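Local coordinates for protein telomerase reverse transcriptase (Candida tropicalis MYA-3404, PDB 6ZD1) that probably extends chromosome ends by reverse-transcribing a template carried in the telomerase RNA into telomeric DNA repeats, at residues A[113-118]-A[170-175]; A[119-124]-A[597-602]; A[333-338]-A[556-561]. All coordinates share one frame; numbering follows the deposited sequence.

Contact 1: A[113-118]-A[170-175]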
loop_
_atom_site.group_PDB
_atom_site.type_symbol
_atom_site.label_atom_id
_atom_site.label_comp_id
_atom_site.label_asym_id
_atom_site.label_seq_id
_atom_site.Cartn_x
_atom_site.Cartn_y
_atom_site.Cartn_z
ATOM N N VAL A 113 3.947 -0.709 -22.984
ATOM C CA VAL A 113 4.177 0.552 -22.284
ATOM C C VAL A 113 3.214 0.692 -21.113
ATOM O O VAL A 113 3.607 1.101 -20.013
ATOM C CB VAL A 113 4.062 1.740 -23.255
ATOM C CG1 VAL A 113 4.253 3.051 -22.503
ATOM C CG2 VAL A 113 5.078 1.604 -24.368
ATOM N N ASP A 114 1.943 0.328 -21.317
ATOM C CA ASP A 114 0.993 0.349 -20.210
ATOM C C ASP A 114 1.440 -0.592 -19.100
ATOM O O ASP A 114 1.341 -0.262 -17.913
ATOM C CB ASP A 114 -0.405 -0.030 -20.702
ATOM C CG ASP A 114 -1.049 1.058 -21.547
ATOM O OD1 ASP A 114 -0.484 2.171 -21.635
ATOM O OD2 ASP A 114 -2.124 0.794 -22.125
ATOM N N PHE A 115 1.947 -1.767 -19.474
ATOM C CA PHE A 115 2.437 -2.719 -18.486
ATOM C C PHE A 115 3.674 -2.192 -17.768
ATOM O O PHE A 115 3.860 -2.464 -16.575
ATOM C CB PHE A 115 2.725 -4.053 -19.175
ATOM C CG PHE A 115 2.912 -5.202 -18.234
ATOM C CD1 PHE A 115 1.941 -5.516 -17.300
ATOM C CD2 PHE A 115 4.047 -5.994 -18.309
ATOM C CE1 PHE A 115 2.108 -6.585 -16.439
ATOM C CE2 PHE A 115 4.220 -7.070 -17.454
ATOM C CZ PHE A 115 3.249 -7.365 -16.516
ATOM N N LEU A 116 4.514 -1.419 -18.466
ATOM C CA LEU A 116 5.658 -0.788 -17.819
ATOM C C LEU A 116 5.251 0.396 -16.951
ATOM O O LEU A 116 5.988 0.750 -16.026
ATOM C CB LEU A 116 6.681 -0.333 -18.865
ATOM C CG LEU A 116 7.337 -1.420 -19.721
ATOM C CD1 LEU A 116 8.279 -0.819 -20.756
ATOM C CD2 LEU A 116 8.072 -2.418 -18.847
ATOM N N ARG A 117 4.098 1.015 -17.218
ATOM C CA ARG A 117 3.632 2.083 -16.342
ATOM C C ARG A 117 3.131 1.544 -15.008
ATOM O O ARG A 117 3.123 2.284 -14.017
ATOM C CB ARG A 117 2.535 2.904 -17.028
ATOM C CG ARG A 117 3.027 4.231 -17.592
ATOM C CD ARG A 117 1.878 5.126 -17.994
ATOM N NE ARG A 117 1.236 4.644 -19.208
ATOM C CZ ARG A 117 1.535 5.079 -20.425
ATOM N NH1 ARG A 117 2.463 6.014 -20.584
ATOM N NH2 ARG A 117 0.903 4.583 -21.480
ATOM N N LEU A 118 2.721 0.278 -14.962
ATOM C CA LEU A 118 2.424 -0.412 -13.714
ATOM C C LEU A 118 3.639 -1.149 -13.164
ATOM O O LEU A 118 3.487 -2.002 -12.282
ATOM C CB LEU A 118 1.255 -1.383 -13.910
ATOM C CG LEU A 118 -0.033 -0.763 -14.460
ATOM C CD1 LEU A 118 -1.105 -1.824 -14.670
ATOM C CD2 LEU A 118 -0.544 0.345 -13.546
ATOM N N SER A 170 6.977 -13.446 -18.830
ATOM C CA SER A 170 8.308 -14.040 -18.880
ATOM C C SER A 170 9.317 -13.142 -19.581
ATOM O O SER A 170 10.406 -12.910 -19.053
ATOM C CB SER A 170 8.269 -15.413 -19.569
ATOM O OG SER A 170 7.431 -16.319 -18.869
ATOM N N LEU A 171 8.982 -12.632 -20.765
ATOM C CA LEU A 171 9.934 -11.798 -21.491
ATOM C C LEU A 171 10.000 -10.387 -20.916
ATOM O O LEU A 171 11.055 -9.949 -20.444
ATOM C CB LEU A 171 9.573 -11.758 -22.976
ATOM C CG LEU A 171 9.874 -13.042 -23.743
ATOM C CD1 LEU A 171 9.551 -12.874 -25.212
ATOM C CD2 LEU A 171 11.327 -13.391 -23.557
ATOM N N VAL A 172 8.871 -9.669 -20.924
ATOM C CA VAL A 172 8.892 -8.262 -20.534
ATOM C C VAL A 172 9.314 -8.113 -19.078
ATOM O O VAL A 172 10.173 -7.289 -18.748
ATOM C CB VAL A 172 7.520 -7.612 -20.795
ATOM C CG1 VAL A 172 7.504 -6.173 -20.284
ATOM C CG2 VAL A 172 7.190 -7.652 -22.281
ATOM N N LYS A 173 8.764 -8.949 -18.195
ATOM C CA LYS A 173 9.041 -8.793 -16.771
ATOM C C LYS A 173 10.497 -9.111 -16.449
ATOM O O LYS A 173 11.138 -8.390 -15.675
ATOM C CB LYS A 173 8.098 -9.676 -15.953
ATOM C CG LYS A 173 8.347 -9.635 -14.455
ATOM C CD LYS A 173 7.494 -10.659 -13.731
ATOM C CE LYS A 173 6.087 -10.150 -13.510
ATOM N NZ LYS A 173 6.081 -9.063 -12.497
ATOM N N ASN A 174 11.046 -10.176 -17.038
ATOM C CA ASN A 174 12.435 -10.520 -16.753
ATOM C C ASN A 174 13.395 -9.466 -17.283
ATOM O O ASN A 174 14.439 -9.221 -16.670
ATOM C CB ASN A 174 12.780 -11.891 -17.326
ATOM C CG ASN A 174 12.084 -13.012 -16.587
ATOM O OD1 ASN A 174 11.581 -12.817 -15.483
ATOM N ND2 ASN A 174 12.056 -14.193 -17.191
ATOM N N ILE A 175 13.069 -8.844 -18.417
ATOM C CA ILE A 175 13.891 -7.744 -18.914
ATOM C C ILE A 175 13.947 -6.623 -17.887
ATOM O O ILE A 175 15.024 -6.093 -17.583
ATOM C CB ILE A 175 13.346 -7.248 -20.265
ATOM C CG1 ILE A 175 13.567 -8.314 -21.337
ATOM C CG2 ILE A 175 13.987 -5.922 -20.649
ATOM C CD1 ILE A 175 12.728 -8.108 -22.569
#
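V172 meets F115 and L116 through a single methyl group, CG1, which forms the whole inner shell of this contact. F115 CD2 lies 4.0 Å from V172 CG1, and that methyl sits at the edge of the phenyl ring, in the ring plane rather than over a face. L116 approaches the same methyl with one branch of its fork, L116 CD2 standing 4.1 Å from V172 CG1. Both contacts are van der Waals, and no hydrogen bond joins the two helical segments.

The torsions account for the convergence. F115 holds CG anti to its backbone N (chi1 -166°), carrying the ring outward toward V172, whose CG1 is likewise anti to N (chi1 175°) and extends toward the ring. L116 starts off to one side, and only the end of its chain closes in. The helix backbones stay well apart, with the closest alpha carbons, L116 CA and V172 CA, separated by 8.6 Å, and the two segments bury 144 Å² between them.

Further out, F168 meets the F115 ring edge-to-face from an earlier turn of helix 158-179, and V176 touches L116 from a later one. V86 of helix 79-93 also packs on L116, so a third helix takes part. Away from V172, where D114 touches Q591 of helix 582-596, D114 OD1 accepts from R117 NH2 at 2.8 Å, a salt bridge within the helix, and R111 pairs with the other carboxylate oxygen. Buried aliphatic and aromatic side chains thus join helices 79-93, 104-117 and 158-179, as expected of the largely helical telomerase RNA-binding domain.

Contact 2: A[119-124]-A[597-602]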
loop_
_atom_site.group_PDB
_atom_site.type_symbol
_atom_site.label_atom_id
_atom_site.label_comp_id
_atom_site.label_asym_id
_atom_site.label_seq_id
_atom_site.Cartn_x
_atom_site.Cartn_y
_atom_site.Cartn_z
ATOM N N GLY A 119 4.831 -0.858 -13.685
ATOM C CA GLY A 119 6.056 -1.482 -13.222
ATOM C C GLY A 119 6.222 -2.930 -13.607
ATOM O O GLY A 119 7.105 -3.602 -13.064
ATOM N N ALA A 120 5.404 -3.431 -14.537
ATOM C CA ALA A 120 5.395 -4.843 -14.921
ATOM C C ALA A 120 5.188 -5.753 -13.713
ATOM O O ALA A 120 5.653 -6.894 -13.698
ATOM C CB ALA A 120 6.672 -5.230 -15.670
ATOM N N ASN A 121 4.482 -5.256 -12.696
ATOM C CA ASN A 121 4.287 -5.996 -11.459
ATOM C C ASN A 121 2.821 -6.211 -11.112
ATOM O O ASN A 121 2.528 -6.853 -10.095
ATOM C CB ASN A 121 4.989 -5.280 -10.295
ATOM C CG ASN A 121 5.259 -6.200 -9.120
ATOM O OD1 ASN A 121 5.424 -7.409 -9.289
ATOM N ND2 ASN A 121 5.302 -5.632 -7.920
ATOM N N GLU A 122 1.895 -5.706 -11.918
ATOM C CA GLU A 122 0.472 -5.905 -11.699
ATOM C C GLU A 122 -0.057 -7.028 -12.584
ATOM O O GLU A 122 0.578 -7.437 -13.559
ATOM C CB GLU A 122 -0.306 -4.612 -11.961
ATOM C CG GLU A 122 -0.356 -3.662 -10.770
ATOM C CD GLU A 122 -1.336 -4.111 -9.696
ATOM O OE1 GLU A 122 -1.495 -3.378 -8.696
ATOM O OE2 GLU A 122 -1.952 -5.187 -9.850
ATOM N N ARG A 123 -1.237 -7.529 -12.222
ATOM C CA ARG A 123 -1.814 -8.670 -12.919
ATOM C C ARG A 123 -2.203 -8.299 -14.346
ATOM O O ARG A 123 -2.800 -7.249 -14.593
ATOM C CB ARG A 123 -3.038 -9.189 -12.163
ATOM C CG ARG A 123 -3.509 -10.562 -12.617
ATOM C CD ARG A 123 -4.668 -11.066 -11.772
ATOM N NE ARG A 123 -4.691 -12.525 -11.710
ATOM C CZ ARG A 123 -4.038 -13.239 -10.797
ATOM N NH1 ARG A 123 -3.316 -12.625 -9.870
ATOM N NH2 ARG A 123 -4.107 -14.562 -10.811
ATOM N N LEU A 124 -1.876 -9.183 -15.285
ATOM C CA LEU A 124 -2.206 -8.976 -16.686
ATOM C C LEU A 124 -3.621 -9.467 -16.959
ATOM O O LEU A 124 -4.026 -10.527 -16.474
ATOM C CB LEU A 124 -1.213 -9.709 -17.589
ATOM C CG LEU A 124 -1.214 -9.243 -19.043
ATOM C CD1 LEU A 124 -0.530 -7.892 -19.147
ATOM C CD2 LEU A 124 -0.557 -10.265 -19.958
ATOM N N LEU A 597 -3.534 2.548 -7.081
ATOM C CA LEU A 597 -3.773 1.640 -5.959
ATOM C C LEU A 597 -2.430 1.095 -5.483
ATOM O O LEU A 597 -2.047 -0.043 -5.758
ATOM C CB LEU A 597 -4.727 0.525 -6.363
ATOM C CG LEU A 597 -5.169 -0.403 -5.230
ATOM C CD1 LEU A 597 -6.142 0.309 -4.296
ATOM C CD2 LEU A 597 -5.770 -1.690 -5.780
ATOM N N SER A 598 -1.709 1.932 -4.746
ATOM C CA SER A 598 -0.376 1.584 -4.285
ATOM C C SER A 598 -0.435 0.672 -3.062
ATOM O O SER A 598 -1.435 0.608 -2.343
ATOM C CB SER A 598 0.417 2.844 -3.966
ATOM O OG SER A 598 0.422 3.737 -5.066
ATOM N N GLU A 599 0.675 -0.033 -2.826
ATOM C CA GLU A 599 0.717 -1.019 -1.751
ATOM C C GLU A 599 0.612 -0.377 -0.372
ATOM O O GLU A 599 -0.013 -0.954 0.526
ATOM C CB GLU A 599 2.008 -1.840 -1.839
ATOM C CG GLU A 599 2.109 -2.730 -3.068
ATOM C CD GLU A 599 3.422 -3.498 -3.136
ATOM O OE1 GLU A 599 4.225 -3.404 -2.182
ATOM O OE2 GLU A 599 3.650 -4.197 -4.148
ATOM N N PHE A 600 1.178 0.818 -0.189
ATOM C CA PHE A 600 1.217 1.416 1.142
ATOM C C PHE A 600 -0.166 1.812 1.639
ATOM O O PHE A 600 -0.354 1.956 2.852
ATOM C CB PHE A 600 2.137 2.639 1.158
ATOM C CG PHE A 600 1.867 3.602 0.052
ATOM C CD1 PHE A 600 0.710 4.360 0.044
ATOM C CD2 PHE A 600 2.762 3.747 -0.986
ATOM C CE1 PHE A 600 0.446 5.231 -0.978
ATOM C CE2 PHE A 600 2.504 4.627 -2.009
ATOM C CZ PHE A 600 1.333 5.355 -2.002
ATOM N N LEU A 601 -1.126 2.013 0.739
ATOM C CA LEU A 601 -2.479 2.358 1.147
ATOM C C LEU A 601 -3.337 1.132 1.400
ATOM O O LEU A 601 -4.511 1.273 1.757
ATOM C CB LEU A 601 -3.134 3.255 0.098
ATOM C CG LEU A 601 -2.675 4.709 0.241
ATOM C CD1 LEU A 601 -3.529 5.656 -0.578
ATOM C CD2 LEU A 601 -2.625 5.137 1.713
ATOM N N LEU A 602 -2.773 -0.060 1.233
ATOM C CA LEU A 602 -3.384 -1.289 1.708
ATOM C C LEU A 602 -2.598 -1.892 2.860
ATOM O O LEU A 602 -2.973 -2.955 3.364
ATOM C CB LEU A 602 -3.499 -2.295 0.557
ATOM C CG LEU A 602 -4.103 -1.719 -0.725
ATOM C CD1 LEU A 602 -4.101 -2.755 -1.836
ATOM C CD2 LEU A 602 -5.512 -1.211 -0.464
#
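N121 and E122 face E599 and L597 in a sparse loop-to-loop contact between the turn after helix 104-117 and the turn after helix 582-596. The evidence that it is loose is consistent: only 60 Å² is buried, the nearest alpha carbons, E122 CA and L597 CA, are 10.4 Å apart, and no hydrogen bond crosses directly. N121 ND2 stops 4.4 Å from E599 OE2, and E122 OE1 stops 4.5 Å from the backbone L597 O.

The second pair brings two acceptors together, and a residue outside both segments, K659 of helix 642-664, resolves it. The ammonium of K659 pairs with E122 OE1 in a salt bridge and also hydrogen-bonds L597 O, so the two loops are linked through this third element rather than to each other. E122 reaches the lysine with a doubly bent chain (chi1 -85°, chi2 -76°), and its other oxygen, OE2, takes a weak bond from R123 N at 3.4 Å.

The first loop begins in a Schellman motif: G119, with positive phi, is the C' residue, A120 N bonds back to F115 O and G119 N to L116 O. This ends helix 104-117; N121 and E122, which come next, are the residues whose side chains point to the other loop. In the telomerase fold this joins the RNA-binding domain to the helices following the reverse transcriptase region, probably the C-terminal extension, consistent with the ring closure known for this enzyme family.

E599 comes nearer through the end of its chain, extended at chi2 (178°), and also touches K659 and V663. E122 OE1 and E599 OE2 are 6.9 Å apart, a like-charge proximity that K659 would be expected to ease. L602 packs on K659 as well, a further tie between 597-602 and the bridging lysine.

Contact 3: A[333-338]-A[556-561]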
loop_
_atom_site.group_PDB
_atom_site.type_symbol
_atom_site.label_atom_id
_atom_site.label_comp_id
_atom_site.label_asym_id
_atom_site.label_seq_id
_atom_site.Cartn_x
_atom_site.Cartn_y
_atom_site.Cartn_z
ATOM N N LEU A 333 -11.286 32.352 15.215
ATOM C CA LEU A 333 -10.709 31.071 15.594
ATOM C C LEU A 333 -9.209 31.076 15.349
ATOM O O LEU A 333 -8.729 31.675 14.383
ATOM C CB LEU A 333 -11.357 29.923 14.817
ATOM C CG LEU A 333 -12.842 29.723 15.112
ATOM C CD1 LEU A 333 -13.420 28.665 14.202
ATOM C CD2 LEU A 333 -13.045 29.351 16.573
ATOM N N TYR A 334 -8.477 30.411 16.233
ATOM C CA TYR A 334 -7.032 30.284 16.141
ATOM C C TYR A 334 -6.693 28.821 15.911
ATOM O O TYR A 334 -7.300 27.934 16.520
ATOM C CB TYR A 334 -6.352 30.794 17.417
ATOM C CG TYR A 334 -6.847 32.150 17.862
ATOM C CD1 TYR A 334 -8.058 32.286 18.530
ATOM C CD2 TYR A 334 -6.106 33.294 17.614
ATOM C CE1 TYR A 334 -8.523 33.521 18.927
ATOM C CE2 TYR A 334 -6.561 34.536 18.010
ATOM C CZ TYR A 334 -7.771 34.642 18.668
ATOM O OH TYR A 334 -8.234 35.872 19.069
HETATM N N MSE A 335 -5.755 28.563 15.010
HETATM C CA MSE A 335 -5.380 27.182 14.751
HETATM C C MSE A 335 -3.893 26.984 14.516
HETATM O O MSE A 335 -3.201 27.855 13.984
HETATM C CB MSE A 335 -6.170 26.628 13.569
HETATM C CG MSE A 335 -6.058 27.433 12.300
HETATM SE SE MSE A 335 -7.166 26.638 10.912
HETATM C CE MSE A 335 -8.894 26.785 11.797
ATOM N N ILE A 336 -3.423 25.813 14.931
ATOM C CA ILE A 336 -2.011 25.455 14.911
ATOM C C ILE A 336 -1.898 24.011 14.438
ATOM O O ILE A 336 -2.665 23.147 14.878
ATOM C CB ILE A 336 -1.376 25.642 16.306
ATOM C CG1 ILE A 336 0.059 25.120 16.338
ATOM C CG2 ILE A 336 -2.236 24.995 17.386
ATOM C CD1 ILE A 336 1.065 26.140 15.890
ATOM N N LYS A 337 -0.983 23.753 13.506
ATOM C CA LYS A 337 -0.658 22.394 13.091
ATOM C C LYS A 337 0.815 22.124 13.363
ATOM O O LYS A 337 1.658 23.018 13.219
ATOM C CB LYS A 337 -0.983 22.148 11.609
ATOM C CG LYS A 337 0.050 22.677 10.632
ATOM C CD LYS A 337 -0.220 22.185 9.224
ATOM C CE LYS A 337 0.866 22.645 8.270
ATOM N NZ LYS A 337 0.608 22.178 6.882
ATOM N N PHE A 338 1.117 20.891 13.765
ATOM C CA PHE A 338 2.480 20.503 14.095
ATOM C C PHE A 338 2.605 18.993 13.947
ATOM O O PHE A 338 1.643 18.263 14.196
ATOM C CB PHE A 338 2.870 20.963 15.510
ATOM C CG PHE A 338 1.955 20.464 16.605
ATOM C CD1 PHE A 338 0.787 21.144 16.927
ATOM C CD2 PHE A 338 2.280 19.328 17.330
ATOM C CE1 PHE A 338 -0.049 20.688 17.940
ATOM C CE2 PHE A 338 1.451 18.869 18.343
ATOM C CZ PHE A 338 0.285 19.553 18.649
ATOM N N LEU A 556 -6.212 18.151 3.281
ATOM C CA LEU A 556 -7.328 19.074 3.438
ATOM C C LEU A 556 -6.863 20.519 3.343
ATOM O O LEU A 556 -5.808 20.883 3.870
ATOM C CB LEU A 556 -8.026 18.875 4.783
ATOM C CG LEU A 556 -8.494 17.467 5.128
ATOM C CD1 LEU A 556 -9.104 17.448 6.520
ATOM C CD2 LEU A 556 -9.485 16.974 4.092
ATOM N N ASP A 557 -7.673 21.340 2.683
ATOM C CA ASP A 557 -7.540 22.790 2.720
ATOM C C ASP A 557 -8.571 23.323 3.703
ATOM O O ASP A 557 -9.776 23.140 3.497
ATOM C CB ASP A 557 -7.750 23.406 1.339
ATOM C CG ASP A 557 -6.456 23.588 0.581
ATOM O OD1 ASP A 557 -5.392 23.226 1.128
ATOM O OD2 ASP A 557 -6.503 24.099 -0.560
ATOM N N ILE A 558 -8.105 23.962 4.772
ATOM C CA ILE A 558 -8.973 24.418 5.851
ATOM C C ILE A 558 -8.907 25.938 5.922
ATOM O O ILE A 558 -7.826 26.510 6.118
ATOM C CB ILE A 558 -8.584 23.792 7.197
ATOM C CG1 ILE A 558 -8.628 22.267 7.102
ATOM C CG2 ILE A 558 -9.515 24.287 8.291
ATOM C CD1 ILE A 558 -8.115 21.563 8.339
ATOM N N ASN A 559 -10.060 26.586 5.766
ATOM C CA ASN A 559 -10.157 28.036 5.887
ATOM C C ASN A 559 -10.339 28.402 7.356
ATOM O O ASN A 559 -11.306 27.976 7.995
ATOM C CB ASN A 559 -11.311 28.577 5.041
ATOM C CG ASN A 559 -11.286 30.097 4.916
ATOM O OD1 ASN A 559 -11.188 30.815 5.911
ATOM N ND2 ASN A 559 -11.369 30.589 3.688
ATOM N N CYS A 560 -9.408 29.197 7.887
ATOM C CA CYS A 560 -9.430 29.573 9.296
ATOM C C CYS A 560 -10.610 30.467 9.646
ATOM O O CYS A 560 -11.016 30.512 10.812
ATOM C CB CYS A 560 -8.124 30.284 9.654
ATOM S SG CYS A 560 -7.933 30.711 11.395
ATOM N N LEU A 561 -11.166 31.173 8.668
ATOM C CA LEU A 561 -12.207 32.164 8.904
ATOM C C LEU A 561 -13.605 31.561 8.903
ATOM O O LEU A 561 -14.452 31.965 9.703
ATOM C CB LEU A 561 -12.120 33.265 7.850
ATOM C CG LEU A 561 -12.710 34.608 8.262
ATOM C CD1 LEU A 561 -12.003 35.128 9.502
ATOM C CD2 LEU A 561 -12.584 35.593 7.117
#
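L333 and C560 mark the place where the two backbones come closest, their CA atoms 6.6 Å apart, and from there the chains diverge. They run in roughly opposite directions, yet M335 CA and I558 CA are already 10.0 Å apart, too far for strand pairing, and no hydrogen bond crosses. Strand 334-339 pairs instead with strands 503-508 and 539-541, while strand 556-559 belongs to a separate three-stranded antiparallel sheet. An Asx turn, in which N559 OD1 accepts from L561 N at 2.8 Å, follows that strand and bends the chain at C560.

M335, present as selenomethionine, fills the space between the sheets. Its CG lies between the backbone N and carbonyl carbon (chi1 55°), and a bend at chi3 brings the terminal methyl back over C560, with M335 CE 3.8 Å from C560 CA. The selenium lies between two residues, M335 SE being 4.0 Å from C560 CB and 4.2 Å from I558 CG2. C560 answers with its sulfur, placed 3.9 Å from M335 CG. I541 packs against both M335 and C560, and I316 of helix 309-326 touches I558.

The same sulfur approaches a backbone carbonyl, C560 SG to L333 O at 3.2 Å, a close polar approach without an assigned hydrogen bond. By sequence and topology the strands probably correspond to motif A of the reverse transcriptase palm and to the motif E hairpin, or primer grip. Between 333-338 and 556-561 the contact is dispersive, made by selenoether, thiol and aliphatic groups, while K337 NZ bonds T552 O and so gives the two sheets a directional bond as well.

How the contacts relate
Contacts 1 and 2 are neighbours, with centres 13 Å apart, and their segments alternate along the chain: 119-124 continues directly from 113-118. K173 ties them further, its NZ 2.5 Å from A120 O, a probable hydrogen bond from helix 158-179 to the loop, and F115 CE1 packs on E122 O at 3.4 Å. The helical core of the RNA-binding domain thus continues into its junction with the C-terminal helices. Contact 3 stands apart in the reverse transcriptase region, centred about 45 Å from contact 1 and 34 Å from contact 2. Its segments fall between those of contact 2, which brings together parts of the chain on either side of the reverse transcriptase region in sequence.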